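ATP phosphoribosyltransferase regulatory subunit (Bacillus halodurans, PDB 3OD1) is probably required, as a partner of HisG, for the first step of histidine biosynthesis and may allow its feedback control by histidine. Local coordinates at residues Val198-His203 / Asn219-Arg224. Numbering follows the deposited sequence.
Sequences VGYREH and NLLSLR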
ATOM      1  N   VAL B 198      19.333  26.717  24.230  1.00 56.81           N
ATOM      2  CA  VAL B 198      20.505  27.564  24.382  1.00 60.99           C
ATOM      3  C   VAL B 198      20.247  28.913  23.720  1.00 61.32           C
ATOM      4  O   VAL B 198      20.429  29.963  24.335  1.00 62.30           O
ATOM      5  CB  VAL B 198      21.761  26.898  23.777  1.00 62.76           C
ATOM      6  CG1 VAL B 198      22.944  27.846  23.821  1.00 64.41           C
ATOM      7  CG2 VAL B 198      22.080  25.606  24.519  1.00 61.36           C
ATOM      8  N   GLY B 199      19.812  28.875  22.464  1.00 65.49           N
ATOM      9  CA  GLY B 199      19.484  30.085  21.731  1.00 64.31           C
ATOM     10  C   GLY B 199      18.329  30.824  22.382  1.00 66.25           C
ATOM     11  O   GLY B 199      18.318  32.054  22.451  1.00 65.13           O
ATOM     12  N   TYR B 200      17.361  30.056  22.870  1.00 62.98           N
ATOM     13  CA  TYR B 200      16.177  30.593  23.523  1.00 60.77           C
ATOM     14  C   TYR B 200      16.534  31.383  24.779  1.00 65.70           C
ATOM     15  O   TYR B 200      16.052  32.504  24.967  1.00 65.68           O
ATOM     16  CB  TYR B 200      15.220  29.450  23.855  1.00 58.35           C
ATOM     17  CG  TYR B 200      13.967  29.834  24.607  1.00 57.90           C
ATOM     18  CD1 TYR B 200      12.744  29.936  23.953  1.00 56.98           C
ATOM     19  CD2 TYR B 200      13.997  30.055  25.978  1.00 58.71           C
ATOM     20  CE1 TYR B 200      11.592  30.260  24.639  1.00 53.63           C
ATOM     21  CE2 TYR B 200      12.851  30.385  26.672  1.00 55.92           C
ATOM     22  CZ  TYR B 200      11.654  30.488  25.998  1.00 54.89           C
ATOM     23  OH  TYR B 200      10.514  30.809  26.695  1.00 49.68           O
ATOM     24  N   ARG B 201      17.377  30.810  25.637  1.00 62.33           N
ATOM     25  CA  ARG B 201      17.820  31.516  26.842  1.00 69.60           C
ATOM     26  C   ARG B 201      18.589  32.786  26.480  1.00 66.93           C
ATOM     27  O   ARG B 201      18.384  33.837  27.080  1.00 63.31           O
ATOM     28  CB  ARG B 201      18.688  30.621  27.736  1.00 67.68           C
ATOM     29  CG  ARG B 201      17.966  29.433  28.347  1.00 72.13           C
ATOM     30  CD  ARG B 201      18.957  28.502  29.049  1.00 81.01           C
ATOM     31  NE  ARG B 201      18.462  27.131  29.175  1.00 82.85           N
ATOM     32  CZ  ARG B 201      17.594  26.734  30.103  1.00 83.74           C
ATOM     33  NH1 ARG B 201      17.117  27.608  30.982  1.00 84.78           N
ATOM     34  NH2 ARG B 201      17.197  25.468  30.147  1.00 81.11           N
ATOM     35  N   GLU B 202      19.470  32.677  25.491  1.00 71.77           N
ATOM     36  CA  GLU B 202      20.281  33.808  25.059  1.00 80.65           C
ATOM     37  C   GLU B 202      19.385  34.932  24.546  1.00 78.07           C
ATOM     38  O   GLU B 202      19.605  36.103  24.850  1.00 80.03           O
ATOM     39  CB  GLU B 202      21.260  33.372  23.965  1.00 90.02           C
ATOM     40  CG  GLU B 202      22.483  34.268  23.821  1.00103.13           C
ATOM     41  CD  GLU B 202      23.510  34.045  24.924  1.00112.73           C
ATOM     42  OE1 GLU B 202      24.170  35.027  25.335  1.00111.97           O
ATOM     43  OE2 GLU B 202      23.658  32.889  25.381  1.00116.14           O
ATOM     44  N   HIS B 203      18.370  34.562  23.773  1.00 70.36           N
ATOM     45  CA  HIS B 203      17.463  35.528  23.173  1.00 66.96           C
ATOM     46  C   HIS B 203      16.626  36.255  24.218  1.00 71.29           C
ATOM     47  O   HIS B 203      16.383  37.460  24.109  1.00 75.09           O
ATOM     48  CB  HIS B 203      16.542  34.844  22.164  1.00 67.52           C
ATOM     49  CG  HIS B 203      15.685  35.797  21.394  1.00 74.17           C
ATOM     50  ND1 HIS B 203      14.308  35.802  21.484  1.00 73.83           N
ATOM     51  CD2 HIS B 203      16.009  36.789  20.532  1.00 72.82           C
ATOM     52  CE1 HIS B 203      13.824  36.748  20.701  1.00 75.38           C
ATOM     53  NE2 HIS B 203      14.835  37.363  20.113  1.00 74.67           N
ATOM     54  N   ASN B 219      11.213  30.063  32.809  1.00 55.67           N
ATOM     55  CA  ASN B 219      10.659  28.925  33.536  1.00 58.10           C
ATOM     56  C   ASN B 219       9.806  27.991  32.675  1.00 53.35           C
ATOM     57  O   ASN B 219       9.544  26.851  33.058  1.00 56.17           O
ATOM     58  CB  ASN B 219       9.888  29.394  34.774  1.00 66.29           C
ATOM     59  CG  ASN B 219      10.811  29.791  35.916  1.00 76.14           C
ATOM     60  OD1 ASN B 219      11.814  29.122  36.177  1.00 77.90           O
ATOM     61  ND2 ASN B 219      10.481  30.883  36.598  1.00 78.11           N
ATOM     62  N   LEU B 220       9.378  28.476  31.512  1.00 48.31           N
ATOM     63  CA  LEU B 220       8.664  27.637  30.549  1.00 47.12           C
ATOM     64  C   LEU B 220       9.474  26.390  30.250  1.00 45.87           C
ATOM     65  O   LEU B 220       8.938  25.291  30.233  1.00 47.00           O
ATOM     66  CB  LEU B 220       8.413  28.399  29.249  1.00 45.67           C
ATOM     67  CG  LEU B 220       7.891  27.584  28.064  1.00 46.39           C
ATOM     68  CD1 LEU B 220       6.597  26.859  28.427  1.00 42.06           C
ATOM     69  CD2 LEU B 220       7.687  28.511  26.880  1.00 42.01           C
ATOM     70  N   LEU B 221      10.771  26.576  30.023  1.00 53.02           N
ATOM     71  CA  LEU B 221      11.685  25.482  29.681  1.00 48.77           C
ATOM     72  C   LEU B 221      11.739  24.385  30.740  1.00 45.47           C
ATOM     73  O   LEU B 221      12.117  23.250  30.453  1.00 49.65           O
ATOM     74  CB  LEU B 221      13.089  26.034  29.457  1.00 53.21           C
ATOM     75  CG  LEU B 221      13.543  26.231  28.012  1.00 60.16           C
ATOM     76  CD1 LEU B 221      12.391  26.651  27.110  1.00 57.96           C
ATOM     77  CD2 LEU B 221      14.690  27.231  27.956  1.00 51.16           C
ATOM     78  N   SER B 222      11.362  24.723  31.967  1.00 45.34           N
ATOM     79  CA  SER B 222      11.399  23.752  33.052  1.00 48.04           C
ATOM     80  C   SER B 222      10.124  22.924  33.153  1.00 45.21           C
ATOM     81  O   SER B 222      10.074  21.971  33.923  1.00 53.59           O
ATOM     82  CB  SER B 222      11.661  24.453  34.389  1.00 60.13           C
ATOM     83  OG  SER B 222      13.052  24.595  34.613  1.00 69.46           O
ATOM     84  N   LEU B 223       9.096  23.292  32.390  1.00 48.17           N
ATOM     85  CA  LEU B 223       7.793  22.631  32.494  1.00 45.39           C
ATOM     86  C   LEU B 223       7.793  21.304  31.744  1.00 48.39           C
ATOM     87  O   LEU B 223       7.115  21.143  30.726  1.00 48.80           O
ATOM     88  CB  LEU B 223       6.678  23.546  31.976  1.00 45.00           C
ATOM     89  CG  LEU B 223       6.557  24.895  32.678  1.00 48.80           C
ATOM     90  CD1 LEU B 223       5.551  25.805  31.968  1.00 49.19           C
ATOM     91  CD2 LEU B 223       6.190  24.702  34.159  1.00 55.76           C
ATOM     92  N   ARG B 224       8.571  20.359  32.254  1.00 47.57           N
ATOM     93  CA  ARG B 224       8.762  19.074  31.603  1.00 44.45           C
ATOM     94  C   ARG B 224       8.867  18.013  32.682  1.00 57.20           C
ATOM     95  O   ARG B 224       9.858  17.965  33.414  1.00 58.47           O
ATOM     96  CB  ARG B 224      10.048  19.087  30.769  1.00 44.99           C
ATOM     97  CG  ARG B 224      10.250  20.352  29.945  1.00 48.70           C
ATOM     98  CD  ARG B 224      11.486  20.253  29.063  1.00 43.90           C
ATOM     99  NE  ARG B 224      11.289  19.395  27.889  1.00 42.73           N
ATOM    100  CZ  ARG B 224      12.083  18.380  27.577  1.00 40.94           C
ATOM    101  NH1 ARG B 224      13.104  18.088  28.372  1.00 36.77           N
ATOM    102  NH2 ARG B 224      11.847  17.650  26.486  1.00 44.32           N
TER
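Leu221 reaches from the type I turn Leu220-Leu223 into the angle between Tyr200 and Arg201, and nearly all of the contact rests on its two methyl groups. Leu221 CD1 sits over one face of the Tyr200 ring, 4.0 Å from the ring centroid and 18° off the normal, a CH-pi contact shifted toward the CE2 and CD2 rim. Leu221 CD2 touches that rim too, 3.5 Å from Tyr200 CD2. The same methyl packs against one face of the Arg201 guanidinium, over its centre, with Leu221 CD2 3.6 Å from Arg201 CZ. Here the arginine offers chiefly the flat face of its guanidinium, carried there by a chain extended from CG to NE.

Farther along the phenol, Tyr200 OH meets the Leu220 methyl CD2 at 3.6 Å, the two side chains crossing at about a right angle. Tyr200 reaches this far because its CG lies anti to the backbone N (chi1 177°), which sends the ring toward 219-224. Its hydroxyl is hydrogen-bonded to Leu217 O of helix 211-220. A leucine in place of Tyr200 would probably leave Leu217 O without this partner and strip Leu221 CD1 of its aromatic face.

Leu188, Phe191 and Leu192 of helix 182-193 also pack on Tyr200, while Leu220 leans on Tyr170 and Leu174. Leu223 N to Leu220 O closes the type I turn that presents Leu221. The contact forms part of the apolar packing among helices 168-179, 182-193, 197-206 and 211-220, which together look like a small helical bundle, set within the histidyl-tRNA synthetase-like region beside the edge strand 224-225 of the large mixed sheet.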